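Local coordinates for protection of telomeres protein 1 (Schizosaccharomyces pombe, PDB 7CUI), which binds single-stranded telomeric DNA, protects the 3' overhang at chromosome ends and regulates telomerase and telomere length, at residues Y78-A83 / C115-H120; K63-F68 / L125-R130. All coordinates share one frame; numbering follows the deposited sequence.

Contact 1 (Y78-A83 / C115-H120)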
loop_
_atom_site.group_PDB
_atom_site.type_symbol
_atom_site.label_atom_id
_atom_site.label_comp_id
_atom_site.label_asym_id
_atom_site.label_seq_id
_atom_site.Cartn_x
_atom_site.Cartn_y
_atom_site.Cartn_z
ATOM N N TYR A 78 14.962 -8.359 7.539
ATOM C CA TYR A 78 13.760 -8.265 6.725
ATOM C C TYR A 78 13.234 -6.829 6.706
ATOM O O TYR A 78 13.540 -6.030 7.589
ATOM C CB TYR A 78 12.697 -9.238 7.244
ATOM C CG TYR A 78 12.991 -10.702 7.034
ATOM C CD1 TYR A 78 13.903 -11.377 7.831
ATOM C CD2 TYR A 78 12.338 -11.425 6.045
ATOM C CE1 TYR A 78 14.172 -12.724 7.643
ATOM C CE2 TYR A 78 12.596 -12.772 5.842
ATOM C CZ TYR A 78 13.515 -13.425 6.646
ATOM O OH TYR A 78 13.760 -14.754 6.451
ATOM N N VAL A 79 12.434 -6.510 5.681
ATOM C CA VAL A 79 11.760 -5.223 5.592
ATOM C C VAL A 79 10.323 -5.443 5.138
ATOM O O VAL A 79 10.036 -6.413 4.434
ATOM C CB VAL A 79 12.471 -4.217 4.661
ATOM C CG1 VAL A 79 13.784 -3.716 5.246
ATOM C CG2 VAL A 79 12.645 -4.747 3.244
ATOM N N TRP A 80 9.446 -4.518 5.551
ATOM C CA TRP A 80 8.068 -4.495 5.092
ATOM C C TRP A 80 8.044 -4.169 3.605
ATOM O O TRP A 80 8.701 -3.231 3.159
ATOM C CB TRP A 80 7.242 -3.452 5.855
ATOM C CG TRP A 80 7.059 -3.709 7.318
ATOM C CD1 TRP A 80 7.405 -2.874 8.341
ATOM C CD2 TRP A 80 6.464 -4.868 7.930
ATOM N NE1 TRP A 80 7.080 -3.437 9.546
ATOM C CE2 TRP A 80 6.504 -4.660 9.327
ATOM C CE3 TRP A 80 5.913 -6.059 7.440
ATOM C CZ2 TRP A 80 5.998 -5.594 10.233
ATOM C CZ3 TRP A 80 5.425 -6.987 8.336
ATOM C CH2 TRP A 80 5.469 -6.754 9.712
HETATM N N MSE A 81 7.268 -4.949 2.853
HETATM C CA MSE A 81 6.970 -4.611 1.474
HETATM C C MSE A 81 5.680 -5.300 1.039
HETATM O O MSE A 81 5.615 -6.523 0.938
HETATM C CB MSE A 81 8.148 -4.953 0.558
HETATM C CG MSE A 81 7.926 -4.500 -0.859
HETATM SE SE MSE A 81 9.225 -5.329 -2.056
HETATM C CE MSE A 81 8.775 -7.223 -2.343
ATOM N N PHE A 82 4.654 -4.482 0.796
ATOM C CA PHE A 82 3.371 -4.946 0.294
ATOM C C PHE A 82 2.678 -3.793 -0.425
ATOM O O PHE A 82 3.097 -2.641 -0.307
ATOM C CB PHE A 82 2.517 -5.532 1.424
ATOM C CG PHE A 82 2.294 -4.619 2.606
ATOM C CD1 PHE A 82 3.165 -4.635 3.686
ATOM C CD2 PHE A 82 1.207 -3.751 2.649
ATOM C CE1 PHE A 82 2.956 -3.800 4.776
ATOM C CE2 PHE A 82 1.001 -2.920 3.742
ATOM C CZ PHE A 82 1.874 -2.948 4.808
ATOM N N ALA A 83 1.623 -4.119 -1.175
ATOM C CA ALA A 83 0.892 -3.114 -1.928
ATOM C C ALA A 83 -0.606 -3.256 -1.672
ATOM O O ALA A 83 -1.133 -4.366 -1.624
ATOM C CB ALA A 83 1.214 -3.234 -3.396
ATOM N N CYS A 115 10.227 -9.502 9.876
ATOM C CA CYS A 115 10.979 -10.719 10.122
ATOM C C CYS A 115 10.420 -11.784 9.183
ATOM O O CYS A 115 9.562 -11.486 8.357
ATOM C CB CYS A 115 10.826 -11.153 11.576
ATOM S SG CYS A 115 9.097 -11.346 12.078
ATOM N N ASN A 116 10.918 -13.015 9.301
ATOM C CA ASN A 116 10.306 -14.141 8.620
ATOM C C ASN A 116 8.964 -14.424 9.293
ATOM O O ASN A 116 8.923 -14.925 10.412
ATOM C CB ASN A 116 11.244 -15.349 8.622
ATOM C CG ASN A 116 10.832 -16.402 7.620
ATOM O OD1 ASN A 116 11.588 -16.731 6.711
ATOM N ND2 ASN A 116 9.631 -16.933 7.776
ATOM N N LEU A 117 7.863 -14.089 8.612
ATOM C CA LEU A 117 6.544 -14.115 9.222
ATOM C C LEU A 117 6.055 -15.561 9.382
ATOM O O LEU A 117 5.296 -15.874 10.306
ATOM C CB LEU A 117 5.597 -13.272 8.361
ATOM C CG LEU A 117 5.263 -11.840 8.804
ATOM C CD1 LEU A 117 6.029 -11.370 10.029
ATOM C CD2 LEU A 117 5.406 -10.848 7.659
ATOM N N ALA A 118 6.502 -16.454 8.487
ATOM C CA ALA A 118 6.157 -17.865 8.589
ATOM C C ALA A 118 6.627 -18.437 9.926
ATOM O O ALA A 118 5.930 -19.262 10.512
ATOM C CB ALA A 118 6.741 -18.632 7.429
ATOM N N ASP A 119 7.794 -17.981 10.406
ATOM C CA ASP A 119 8.335 -18.405 11.692
ATOM C C ASP A 119 7.702 -17.651 12.868
ATOM O O ASP A 119 8.051 -17.925 14.017
ATOM C CB ASP A 119 9.854 -18.214 11.769
ATOM C CG ASP A 119 10.656 -18.964 10.715
ATOM O OD1 ASP A 119 10.179 -20.030 10.241
ATOM O OD2 ASP A 119 11.755 -18.472 10.373
ATOM N N HIS A 120 6.808 -16.691 12.583
ATOM C CA HIS A 120 6.167 -15.905 13.629
ATOM C C HIS A 120 4.647 -15.942 13.483
ATOM O O HIS A 120 4.026 -14.951 13.096
ATOM C CB HIS A 120 6.704 -14.467 13.635
ATOM C CG HIS A 120 8.146 -14.368 13.993
ATOM N ND1 HIS A 120 9.146 -14.581 13.065
ATOM C CD2 HIS A 120 8.762 -14.083 15.160
ATOM C CE1 HIS A 120 10.320 -14.428 13.643
ATOM N NE2 HIS A 120 10.112 -14.132 14.932
#

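Contact 2 (K63-F68 / L125-R130)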
loop_
_atom_site.group_PDB
_atom_site.type_symbol
_atom_site.label_atom_id
_atom_site.label_comp_id
_atom_site.label_asym_id
_atom_site.label_seq_id
_atom_site.Cartn_x
_atom_site.Cartn_y
_atom_site.Cartn_z
ATOM N N LYS A 63 -0.563 -12.176 -1.491
ATOM C CA LYS A 63 -1.810 -12.715 -0.979
ATOM C C LYS A 63 -1.639 -13.295 0.423
ATOM O O LYS A 63 -2.587 -13.265 1.202
ATOM C CB LYS A 63 -2.402 -13.728 -1.957
ATOM C CG LYS A 63 -2.750 -13.162 -3.325
ATOM C CD LYS A 63 -3.725 -12.002 -3.270
ATOM C CE LYS A 63 -4.115 -11.535 -4.654
ATOM N NZ LYS A 63 -4.200 -10.059 -4.719
ATOM N N SER A 64 -0.449 -13.833 0.733
ATOM C CA SER A 64 -0.153 -14.304 2.079
ATOM C C SER A 64 0.435 -13.169 2.896
ATOM O O SER A 64 1.422 -12.567 2.479
ATOM C CB SER A 64 0.818 -15.439 2.092
ATOM O OG SER A 64 0.304 -16.518 1.352
ATOM N N LEU A 65 -0.141 -12.940 4.080
ATOM C CA LEU A 65 0.419 -12.004 5.041
ATOM C C LEU A 65 1.770 -12.526 5.517
ATOM O O LEU A 65 2.596 -11.774 6.032
ATOM C CB LEU A 65 -0.558 -11.838 6.208
ATOM C CG LEU A 65 -1.895 -11.193 5.852
ATOM C CD1 LEU A 65 -2.538 -10.590 7.089
ATOM C CD2 LEU A 65 -1.712 -10.116 4.796
ATOM N N THR A 66 1.984 -13.823 5.301
ATOM C CA THR A 66 3.222 -14.506 5.630
ATOM C C THR A 66 4.374 -13.940 4.801
ATOM O O THR A 66 5.540 -14.098 5.165
ATOM C CB THR A 66 2.978 -16.010 5.517
ATOM O OG1 THR A 66 2.766 -16.399 6.872
ATOM C CG2 THR A 66 4.116 -16.778 4.892
ATOM N N GLN A 67 4.034 -13.253 3.705
ATOM C CA GLN A 67 5.032 -12.761 2.772
ATOM C C GLN A 67 5.063 -11.234 2.796
ATOM O O GLN A 67 5.611 -10.611 1.889
ATOM C CB GLN A 67 4.771 -13.317 1.369
ATOM C CG GLN A 67 4.832 -14.837 1.295
ATOM C CD GLN A 67 4.702 -15.390 -0.106
ATOM O OE1 GLN A 67 3.932 -16.315 -0.354
ATOM N NE2 GLN A 67 5.469 -14.842 -1.035
ATOM N N PHE A 68 4.496 -10.635 3.852
ATOM C CA PHE A 68 4.405 -9.185 3.948
ATOM C C PHE A 68 5.741 -8.551 4.339
ATOM O O PHE A 68 5.890 -7.337 4.246
ATOM C CB PHE A 68 3.270 -8.768 4.884
ATOM C CG PHE A 68 1.996 -8.364 4.187
ATOM C CD1 PHE A 68 1.521 -9.074 3.089
ATOM C CD2 PHE A 68 1.258 -7.276 4.641
ATOM C CE1 PHE A 68 0.345 -8.697 2.455
ATOM C CE2 PHE A 68 0.082 -6.902 4.008
ATOM C CZ PHE A 68 -0.373 -7.612 2.918
ATOM N N LEU A 125 -0.757 -13.166 13.173
ATOM C CA LEU A 125 -2.111 -12.948 13.670
ATOM C C LEU A 125 -2.290 -11.494 14.112
ATOM O O LEU A 125 -3.333 -10.892 13.870
ATOM C CB LEU A 125 -2.417 -13.927 14.813
ATOM C CG LEU A 125 -3.325 -15.122 14.495
ATOM C CD1 LEU A 125 -3.389 -15.433 13.002
ATOM C CD2 LEU A 125 -2.890 -16.360 15.273
ATOM N N GLN A 126 -1.251 -10.921 14.730
ATOM C CA GLN A 126 -1.297 -9.553 15.221
ATOM C C GLN A 126 -1.348 -8.570 14.053
ATOM O O GLN A 126 -2.016 -7.539 14.143
ATOM C CB GLN A 126 -0.102 -9.269 16.129
ATOM C CG GLN A 126 -0.276 -9.813 17.538
ATOM C CD GLN A 126 1.043 -10.087 18.218
ATOM O OE1 GLN A 126 2.086 -9.547 17.852
ATOM N NE2 GLN A 126 1.010 -10.943 19.226
ATOM N N LEU A 127 -0.630 -8.897 12.972
ATOM C CA LEU A 127 -0.615 -8.116 11.747
ATOM C C LEU A 127 -2.011 -8.143 11.125
ATOM O O LEU A 127 -2.532 -7.096 10.749
ATOM C CB LEU A 127 0.404 -8.755 10.796
ATOM C CG LEU A 127 1.159 -7.865 9.805
ATOM C CD1 LEU A 127 1.209 -8.536 8.447
ATOM C CD2 LEU A 127 0.588 -6.464 9.685
ATOM N N LYS A 128 -2.600 -9.345 11.019
ATOM C CA LYS A 128 -3.944 -9.524 10.494
ATOM C C LYS A 128 -4.901 -8.585 11.219
ATOM O O LYS A 128 -5.669 -7.873 10.579
ATOM C CB LYS A 128 -4.431 -10.965 10.690
ATOM C CG LYS A 128 -4.764 -11.739 9.422
ATOM C CD LYS A 128 -5.813 -12.816 9.646
ATOM C CE LYS A 128 -5.252 -14.198 9.912
ATOM N NZ LYS A 128 -4.518 -14.739 8.742
ATOM N N GLU A 129 -4.825 -8.591 12.555
ATOM C CA GLU A 129 -5.770 -7.882 13.402
ATOM C C GLU A 129 -5.625 -6.376 13.207
ATOM O O GLU A 129 -6.617 -5.653 13.231
ATOM C CB GLU A 129 -5.623 -8.299 14.866
ATOM C CG GLU A 129 -6.264 -9.646 15.167
ATOM C CD GLU A 129 -5.978 -10.204 16.554
ATOM O OE1 GLU A 129 -6.655 -11.183 16.947
ATOM O OE2 GLU A 129 -5.077 -9.662 17.239
ATOM N N ARG A 130 -4.389 -5.926 12.975
ATOM C CA ARG A 130 -4.125 -4.513 12.772
ATOM C C ARG A 130 -4.646 -4.073 11.404
ATOM O O ARG A 130 -5.311 -3.046 11.296
ATOM C CB ARG A 130 -2.633 -4.213 12.929
ATOM C CG ARG A 130 -2.342 -2.752 13.235
ATOM C CD ARG A 130 -1.828 -2.569 14.645
ATOM N NE ARG A 130 -1.622 -1.166 14.981
ATOM C CZ ARG A 130 -2.421 -0.465 15.772
ATOM N NH1 ARG A 130 -3.484 -1.035 16.312
ATOM N NH2 ARG A 130 -2.149 0.803 16.025
#

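Contact 1 (Y78-A83 / C115-H120)
Tyr78 lies against the backbone of Cys115 and Asn116, at the start of strand 77-87, in a C-terminal domain whose curled sheet has the strand order of an OB-fold barrel. The contact is an amide-pi packing: Asn116 N sits over the centre of the phenol ring, 3.5 Å above its plane, while Cys115 C covers the same face closer to the rim. With CG anti to the carbonyl carbon (chi1 -70°), the ring is laid along the incoming loop, and its far end reaches Asn116, where Tyr78 OH is 3.4 Å from Asn116 CB. Replacing the tyrosine with an alanine would probably leave the Cys115-Asn116 peptide without its aromatic cover and open a gap between strand and loop.

Two residues on, Trp80 brings the six-membered part of its indole to Leu117, with CZ3 3.9 Å from CD2 of the leucine; the methyl approaches obliquely. The indole also packs on Ala103 and Ile107 of helix 100-107, so strand, helix and loop meet around it.

The loop has its own internal brace where it runs into helix 121-135. Cys115 SG lies over one face of the imidazole of His120, the N-cap residue, and His120 ND1 donates a nearly straight hydrogen bond (169°) to Asn116 O, 2.7 Å away and in the plane of the ring.

Contact 2 (K63-F68 / L125-R130)
A short 3-10 turn in the broken strand 49-73 of the OB-fold barrel brings Leu65 and Phe68 against helix 121-135, where they meet Leu127 and Lys128. The side chains meet through carbon atoms alone. Leu65, with CG anti to its carbonyl carbon (chi1 -65°), directs CD1 at the aliphatic root of Lys128, 3.4 Å from CG, and the two side chains cross at about a right angle. Lys128 thus offers its methylenes to the turn, while its chain bends farther out and its ammonium makes a weak, long ion pair with Glu139.

One helical position earlier, Leu127 uses a single methyl for both partners. Its CD1 lies 4.0 Å from Phe68 CD2, approaching the ring obliquely, and 4.4 Å from Leu65 CB. Leu65 turns its other methyl, CD2, over one face of the Phe68 ring near the rim. The turn is held by backbone hydrogen bonds from Gln67 N to Ser64 O and, at 3.1 Å, from Phe68 N to Leu65 O.

Farther along the same helix, Trp135 packs on both Leu65 and Phe68, and Leu131 joins at Phe68. Phe68 also stacks with Phe82 of strand 77-87, linking helix 121-135 to the barrel sheet.

In the fold
Following the chain from the N terminus, strand 49-73 first supplies 63-68, and a short connection leads into strand 77-87, which carries 78-83. Strand 93-99 and helix 100-107 come next, before the loop 115-120 returns to strand 77-87 and closes contact 1. Helix 121-135 then begins, and its segment 125-130 closes contact 2, so the shorter loop nests inside the longer one. The contact centres lie about 8 Å apart, and Leu117 of the inner one rests on the backbone of Leu65 and Thr66 in the outer. Together they fasten the helix, and the loop before it, to two neighbouring antiparallel strands of the barrel.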